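Monooxygenase (Agrobacterium tumefaciens, PDB 2I7G) is probably a luciferase-like, flavin-dependent monooxygenase built on a TIM barrel, although its substrate and physiological reaction are not established. Local coordinates at residues 99-104 with 128-133; 208-213 with 234-239; 214-219 with 249-254. One frame throughout, in Å; residues are numbered along the deposited sequence. Where two conformers were deposited one is given.

Interaction 1: residues 99-104 with 128-133; sequences SAVSVL and EIMAGR
Val-101 and Met-130, the latter present as selenomethionine, set their side chains across each other at about a right angle, with Val-101 CG1 lying 3.9 Å from Met-130 SE. Met-130 extends with CG anti to the backbone N (chi1 180°) and then bends at chi3, which carries CE back to within 3.7 Å of Ala-100 CB. Val-101 itself follows a cis peptide bond, and its CB sits 3.3 Å from Met-130 O, the same oxygen that accepts Ser-102 N at 2.8 Å. The other side of the strand carries Ile-129 and Ala-131. Ile-129 CG2 lies alongside both serine hydroxyls, at 3.9 Å from Ser-99 OG, while Ala-131 CB packs against Leu-104 CB. Helices 109-122 and 150-166 cover this side; Trp-197 and Ala-199 of strand 196-200 touch Met-130. Ser-99 turns OG between its backbone N and carbonyl carbon (chi1 55°), where the hydroxyl receives Met-130 N at 3.0 Å and also shares a 2.7 Å hydrogen bond with Ser-102 OG. Farther along, Gly-132 N donates to Ser-102 O at 3.1 Å, tilted from the carbonyl plane, and Val-103 forms the centre of an inverse gamma turn. The side-chain hydroxyl of Ser-99 thus takes the part of a backbone acceptor where the segment 99-104 leaves the regular sheet. A non-prolyl cis peptide at the end of a barrel strand is a known feature of luciferase-like flavoenzymes, so the cis bond between Ala-100 and Val-101 may lie near the flavin site, as in relatives. Chemically, the paired hydroxyls grip Met-130 N and two backbone bonds hold Ser-102, with apolar groups packed on both sides of the strand; together they fix the course of the irregular loop.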
# COMPACT_ATOMS: atom_id res chain seq x y z
N SER B 99 4.18 -0.08 -11.01
CA SER B 99 4.40 -1.54 -10.88
C SER B 99 5.09 -2.06 -12.18
O SER B 99 5.02 -1.41 -13.23
CB SER B 99 3.09 -2.28 -10.63
OG SER B 99 2.13 -1.98 -11.62
N ALA B 100 5.73 -3.21 -12.11
CA ALA B 100 6.45 -3.80 -13.26
C ALA B 100 6.72 -5.28 -12.96
O ALA B 100 7.87 -5.68 -12.88
CB ALA B 100 7.80 -3.00 -13.51
N VAL B 101 5.67 -6.10 -12.75
CA VAL B 101 4.27 -5.78 -13.12
C VAL B 101 3.35 -6.03 -11.94
O VAL B 101 3.76 -6.65 -10.93
CB VAL B 101 3.75 -6.70 -14.30
CG1 VAL B 101 4.72 -6.60 -15.47
CG2 VAL B 101 3.65 -8.17 -13.85
N SER B 102 2.15 -5.51 -12.04
CA SER B 102 1.01 -5.88 -11.22
C SER B 102 0.43 -7.14 -11.88
O SER B 102 0.08 -7.10 -13.07
CB SER B 102 -0.03 -4.76 -11.25
OG SER B 102 0.36 -3.66 -10.45
N VAL B 103 0.34 -8.26 -11.16
CA VAL B 103 -0.28 -9.48 -11.74
C VAL B 103 -1.80 -9.30 -11.56
O VAL B 103 -2.45 -9.83 -10.63
CB VAL B 103 0.26 -10.78 -11.10
CG1 VAL B 103 -0.36 -12.01 -11.80
CG2 VAL B 103 1.82 -10.81 -11.21
N LEU B 104 -2.36 -8.50 -12.47
CA LEU B 104 -3.72 -8.03 -12.30
C LEU B 104 -4.75 -9.19 -12.25
O LEU B 104 -5.75 -9.10 -11.49
CB LEU B 104 -4.04 -7.06 -13.45
CG LEU B 104 -5.44 -6.45 -13.38
CD1 LEU B 104 -5.61 -5.63 -12.06
CD2 LEU B 104 -5.65 -5.56 -14.64
N GLU B 128 1.82 4.99 -11.96
CA GLU B 128 1.37 4.21 -13.12
C GLU B 128 1.23 2.75 -12.71
O GLU B 128 1.84 2.27 -11.70
CB GLU B 128 2.39 4.30 -14.29
CG GLU B 128 2.78 5.70 -14.72
CD GLU B 128 3.67 5.71 -15.94
OE1 GLU B 128 4.10 4.60 -16.37
OE2 GLU B 128 3.94 6.82 -16.43
N ILE B 129 0.42 2.05 -13.50
CA ILE B 129 0.24 0.60 -13.32
C ILE B 129 0.74 -0.08 -14.60
O ILE B 129 0.37 0.34 -15.70
CB ILE B 129 -1.27 0.23 -13.14
CG1 ILE B 129 -1.83 0.88 -11.86
CG2 ILE B 129 -1.42 -1.31 -13.15
CD1 ILE B 129 -3.42 0.88 -11.80
N MSE B 130 1.60 -1.10 -14.45
CA MSE B 130 1.93 -1.96 -15.60
C MSE B 130 1.39 -3.34 -15.30
O MSE B 130 1.86 -4.02 -14.37
CB MSE B 130 3.44 -1.98 -15.87
CG MSE B 130 3.78 -2.86 -17.05
SE MSE B 130 5.74 -3.19 -17.13
CE MSE B 130 6.45 -1.45 -16.63
N ALA B 131 0.35 -3.72 -16.03
CA ALA B 131 -0.34 -4.98 -15.75
C ALA B 131 0.21 -6.08 -16.67
O ALA B 131 0.41 -5.86 -17.88
CB ALA B 131 -1.81 -4.82 -15.98
N GLY B 132 0.44 -7.25 -16.11
CA GLY B 132 0.87 -8.36 -16.93
C GLY B 132 0.79 -9.70 -16.24
O GLY B 132 0.35 -9.82 -15.09
N ARG B 133 1.22 -10.71 -16.98
CA ARG B 133 1.17 -12.10 -16.52
C ARG B 133 2.13 -12.36 -15.35
O ARG B 133 1.79 -13.08 -14.41
CB ARG B 133 1.46 -13.00 -17.74
CG ARG B 133 1.48 -14.47 -17.47
CD ARG B 133 1.75 -15.20 -18.81
NE ARG B 133 0.77 -16.26 -18.91
CZ ARG B 133 -0.28 -16.24 -19.72
NH1 ARG B 133 -1.13 -17.24 -19.65
NH2 ARG B 133 -0.47 -15.26 -20.60

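Interaction 2: residues 208-213 with 234-239; sequences ARAGAM and DLYHEA
With CG anti to the backbone N (chi1 175°), Tyr-236 swings its ring from helix 234-239 over to Gly-211, CD1 coming 3.5 Å from Gly-211 CA. A chi2 of 63° sets the ring so that this CA approaches obliquely, while Ala-210 C lies at the ring edge, near its plane, 4.0 Å from Tyr-236 CE1. Beyond the contact the phenol OH is hydrogen-bonded to Leu-215 O, which ties down the far end of the ring. One turn farther along the second helix, Ala-239 points its CB at the neighbouring backbone: it stops 3.4 Å from Ala-208 O and 4.1 Å from Ala-208 CB. Leu-235 completes the patch, its CG 4.2 Å from Ala-208 CB. No hydrogen bond crosses between the segments; alanines and a glycine bring the two axes to 7.2 Å, the missing side chain letting the Gly-211 backbone sit close to the Tyr-236 carbonyl and Ala-239. The helices run in the same general direction at 36° to each other, and Val-217 of strand 217-220 lies against both Ala-210 and Tyr-236. This packing fits the outer helix layer of the TIM barrel, where successive helices flank strand 217-220.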
# COMPACT_ATOMS: atom_id res chain seq x y z
N ALA B 208 -1.06 -7.85 -29.87
CA ALA B 208 -2.16 -7.39 -30.72
C ALA B 208 -3.34 -6.88 -29.91
O ALA B 208 -3.91 -5.85 -30.21
CB ALA B 208 -2.61 -8.52 -31.68
N ARG B 209 -3.67 -7.58 -28.84
CA ARG B 209 -4.78 -7.15 -28.03
C ARG B 209 -4.53 -5.75 -27.45
O ARG B 209 -5.40 -4.88 -27.53
CB ARG B 209 -5.07 -8.18 -26.92
CG ARG B 209 -6.38 -7.95 -26.16
CD ARG B 209 -7.57 -7.68 -27.07
NE ARG B 209 -8.70 -7.13 -26.30
CZ ARG B 209 -9.77 -6.55 -26.83
NH1 ARG B 209 -10.73 -6.08 -26.03
NH2 ARG B 209 -9.88 -6.40 -28.15
N ALA B 210 -3.33 -5.52 -26.90
CA ALA B 210 -2.95 -4.20 -26.38
C ALA B 210 -3.11 -3.09 -27.45
O ALA B 210 -3.60 -2.01 -27.17
CB ALA B 210 -1.51 -4.26 -25.91
N GLY B 211 -2.64 -3.37 -28.66
CA GLY B 211 -2.76 -2.41 -29.78
C GLY B 211 -4.21 -2.11 -30.16
O GLY B 211 -4.57 -0.95 -30.33
N ALA B 212 -5.01 -3.17 -30.30
CA ALA B 212 -6.44 -3.05 -30.61
C ALA B 212 -7.21 -2.23 -29.55
O ALA B 212 -8.20 -1.56 -29.87
CB ALA B 212 -7.05 -4.42 -30.76
N MSE B 213 -6.74 -2.28 -28.31
CA MSE B 213 -7.30 -1.52 -27.20
C MSE B 213 -6.64 -0.16 -27.00
O MSE B 213 -7.05 0.61 -26.13
CB MSE B 213 -7.15 -2.32 -25.91
CG MSE B 213 -8.02 -3.57 -25.87
SE MSE B 213 -7.73 -4.55 -24.21
CE MSE B 213 -5.80 -4.62 -24.15
N ASP B 234 5.51 -4.11 -34.88
CA ASP B 234 4.71 -4.08 -36.12
C ASP B 234 3.29 -4.52 -35.86
O ASP B 234 2.33 -3.88 -36.30
CB ASP B 234 5.28 -5.02 -37.23
CG ASP B 234 6.56 -4.52 -37.86
OD1 ASP B 234 6.98 -3.39 -37.52
OD2 ASP B 234 7.13 -5.26 -38.74
N LEU B 235 3.16 -5.65 -35.19
CA LEU B 235 1.88 -6.24 -34.93
C LEU B 235 1.02 -5.37 -34.01
O LEU B 235 -0.18 -5.23 -34.23
CB LEU B 235 2.09 -7.60 -34.32
CG LEU B 235 0.92 -8.52 -34.03
CD1 LEU B 235 0.20 -8.89 -35.34
CD2 LEU B 235 1.53 -9.74 -33.38
N TYR B 236 1.65 -4.80 -32.97
CA TYR B 236 1.01 -3.80 -32.11
C TYR B 236 0.41 -2.64 -32.93
O TYR B 236 -0.77 -2.31 -32.79
CB TYR B 236 2.09 -3.27 -31.16
CG TYR B 236 1.67 -2.15 -30.27
CD1 TYR B 236 0.67 -2.33 -29.31
CD2 TYR B 236 2.29 -0.90 -30.37
CE1 TYR B 236 0.27 -1.28 -28.45
CE2 TYR B 236 1.90 0.16 -29.55
CZ TYR B 236 0.90 -0.05 -28.57
OH TYR B 236 0.55 0.98 -27.73
N HIS B 237 1.23 -2.01 -33.76
CA HIS B 237 0.78 -0.86 -34.55
C HIS B 237 -0.26 -1.26 -35.59
O HIS B 237 -1.19 -0.49 -35.85
CB HIS B 237 1.98 -0.16 -35.22
CG HIS B 237 2.93 0.46 -34.23
ND1 HIS B 237 2.56 1.47 -33.37
CD2 HIS B 237 4.24 0.23 -33.99
CE1 HIS B 237 3.59 1.81 -32.61
NE2 HIS B 237 4.62 1.07 -32.96
N GLU B 238 -0.11 -2.45 -36.17
CA GLU B 238 -1.08 -2.92 -37.20
C GLU B 238 -2.43 -3.24 -36.55
O GLU B 238 -3.47 -2.88 -37.09
CB GLU B 238 -0.51 -4.13 -37.96
CG GLU B 238 -1.43 -4.78 -39.00
CD GLU B 238 -1.66 -3.92 -40.25
OE1 GLU B 238 -1.09 -2.80 -40.38
OE2 GLU B 238 -2.42 -4.40 -41.12
N ALA B 239 -2.41 -3.87 -35.38
CA ALA B 239 -3.64 -4.09 -34.63
C ALA B 239 -4.29 -2.76 -34.29
O ALA B 239 -5.52 -2.63 -34.38
CB ALA B 239 -3.37 -4.89 -33.38

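Interaction 3: residues 214-219 with 249-254; sequences GLPVAL and KLRTSI
The ring of Pro-216 meets Arg-251 through its CB, 3.6 Å from Arg-251 CB, beyond which the arginine side chain leads away. Two of the cross-strand bonds meet their carbonyls out of plane: Val-217 N reaches Arg-251 O at 2.9 Å, tilted from the carbonyl plane, and Leu-219 N comes to Ser-253 O from 35° above it. Ser-253 N to Val-217 O, also 2.9 Å, runs closer to the carbonyl direction. This ladder is that of parallel strands, Ser-253 giving and receiving one bond each. On one side Ala-218 CB and Ser-253 CB touch at 3.9 Å, with Trp-197 of strand 196-200 against the serine; on the other, Val-217 and Thr-252 lie side by side, pointing the same way, their CG2 atoms 3.9 Å apart, beneath helix 230-242. Ahead of the strands, Gly-214 closes the preceding helix in a Schellman motif with positive phi. Leu-250 CD2 packs 3.8 Å from Gly-214 CA, and a water held by Lys-249 NZ makes a weak bond to Gly-214 O. The contact joins the two strands of a beta-alpha-beta unit. Its chemistry changes along its length: Lys-249 lies at the exposed end and reaches the buried Gly-214 through that weak water bridge, whereas farther on three backbone bonds pair the strands, and small or branched side chains pack on both faces of the buried sheet.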
# COMPACT_ATOMS: atom_id res chain seq x y z
N GLY B 214 -5.61 0.11 -27.79
CA GLY B 214 -4.96 1.41 -27.80
C GLY B 214 -4.23 1.70 -26.50
O GLY B 214 -4.16 2.86 -26.10
N LEU B 215 -3.69 0.67 -25.83
CA LEU B 215 -2.95 0.85 -24.57
C LEU B 215 -1.43 0.78 -24.84
O LEU B 215 -1.02 0.06 -25.75
CB LEU B 215 -3.31 -0.26 -23.59
CG LEU B 215 -4.79 -0.19 -23.16
CD1 LEU B 215 -5.13 -1.44 -22.41
CD2 LEU B 215 -4.95 1.01 -22.26
N PRO B 216 -0.62 1.55 -24.10
CA PRO B 216 0.85 1.45 -24.23
C PRO B 216 1.30 0.04 -23.84
O PRO B 216 0.65 -0.62 -23.01
CB PRO B 216 1.41 2.44 -23.19
CG PRO B 216 0.23 3.21 -22.66
CD PRO B 216 -1.04 2.56 -23.10
N VAL B 217 2.38 -0.42 -24.46
CA VAL B 217 2.86 -1.78 -24.26
C VAL B 217 4.32 -1.77 -23.84
O VAL B 217 5.13 -0.95 -24.33
CB VAL B 217 2.66 -2.71 -25.49
CG1 VAL B 217 1.17 -2.95 -25.72
CG2 VAL B 217 3.31 -2.11 -26.77
N ALA B 218 4.68 -2.69 -22.95
CA ALA B 218 6.09 -2.84 -22.52
C ALA B 218 6.50 -4.27 -22.85
O ALA B 218 5.94 -5.21 -22.28
CB ALA B 218 6.22 -2.57 -21.01
N LEU B 219 7.46 -4.41 -23.74
CA LEU B 219 7.94 -5.70 -24.19
C LEU B 219 9.18 -6.18 -23.41
O LEU B 219 10.22 -5.51 -23.40
CB LEU B 219 8.32 -5.57 -25.66
CG LEU B 219 8.78 -6.84 -26.35
CD1 LEU B 219 7.74 -8.01 -26.27
CD2 LEU B 219 9.03 -6.44 -27.81
N LYS B 249 -2.17 7.70 -28.73
CA LYS B 249 -2.42 6.85 -27.57
C LYS B 249 -1.21 5.91 -27.37
O LYS B 249 -0.86 5.55 -26.24
CB LYS B 249 -3.66 5.99 -27.78
CG LYS B 249 -4.99 6.67 -27.49
CD LYS B 249 -6.12 5.72 -27.81
CE LYS B 249 -7.22 5.84 -26.76
NZ LYS B 249 -8.36 4.94 -27.07
N LEU B 250 -0.62 5.51 -28.49
CA LEU B 250 0.27 4.37 -28.51
C LEU B 250 1.63 4.77 -27.95
O LEU B 250 2.19 5.82 -28.31
CB LEU B 250 0.36 3.77 -29.91
CG LEU B 250 -0.99 3.52 -30.62
CD1 LEU B 250 -0.75 3.00 -32.02
CD2 LEU B 250 -1.89 2.60 -29.79
N ARG B 251 2.13 3.95 -27.04
CA ARG B 251 3.47 4.14 -26.45
C ARG B 251 4.08 2.76 -26.37
O ARG B 251 3.37 1.77 -26.14
CB ARG B 251 3.41 4.75 -25.03
CG ARG B 251 2.66 6.10 -24.89
CD ARG B 251 3.57 7.28 -25.22
NE ARG B 251 2.87 8.55 -25.11
CZ ARG B 251 2.22 9.16 -26.10
NH1 ARG B 251 1.61 10.31 -25.89
NH2 ARG B 251 2.19 8.61 -27.31
N THR B 252 5.40 2.68 -26.56
CA THR B 252 6.08 1.41 -26.43
C THR B 252 7.28 1.54 -25.52
O THR B 252 7.97 2.58 -25.47
CB THR B 252 6.51 0.86 -27.82
OG1 THR B 252 7.36 1.82 -28.46
CG2 THR B 252 5.26 0.58 -28.75
N SER B 253 7.57 0.46 -24.81
CA SER B 253 8.75 0.40 -23.96
C SER B 253 9.43 -0.94 -24.25
O SER B 253 8.78 -1.95 -24.63
CB SER B 253 8.31 0.43 -22.46
OG SER B 253 9.46 0.42 -21.64
N ILE B 254 10.74 -0.97 -24.03
CA ILE B 254 11.41 -2.27 -23.92
C ILE B 254 11.95 -2.42 -22.49
O ILE B 254 12.48 -1.46 -21.90
CB ILE B 254 12.48 -2.52 -25.00
CG1 ILE B 254 13.69 -1.57 -24.84
CG2 ILE B 254 11.83 -2.48 -26.45
CD1 ILE B 254 14.83 -1.80 -25.88
O HOH W 1 -7.27 3.24 -24.66

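Overall arrangement
From the N terminus, interaction 1 comes first: strand 96-99 runs into the loop 99-104, helix 109-122 follows, and the chain returns on strand 127-131, closing a loop before the others open. Strand 196-200 then stands between this part of the barrel and interaction 3. Interactions 2 and 3 cross, their segments alternating along the chain as helix 204-212, strand 217-220, helix 230-242 and strand 252-260. Interaction 2 joins the outer helices, interaction 3 the strands they cover, and a probable hydrogen bond between Ala-210 O and Leu-215 N spans the turn from helix 204-212 towards strand 217-220. Met-130 meets Ala-218 by packing, which links interactions 1 and 3; interactions 1 and 2 do not touch.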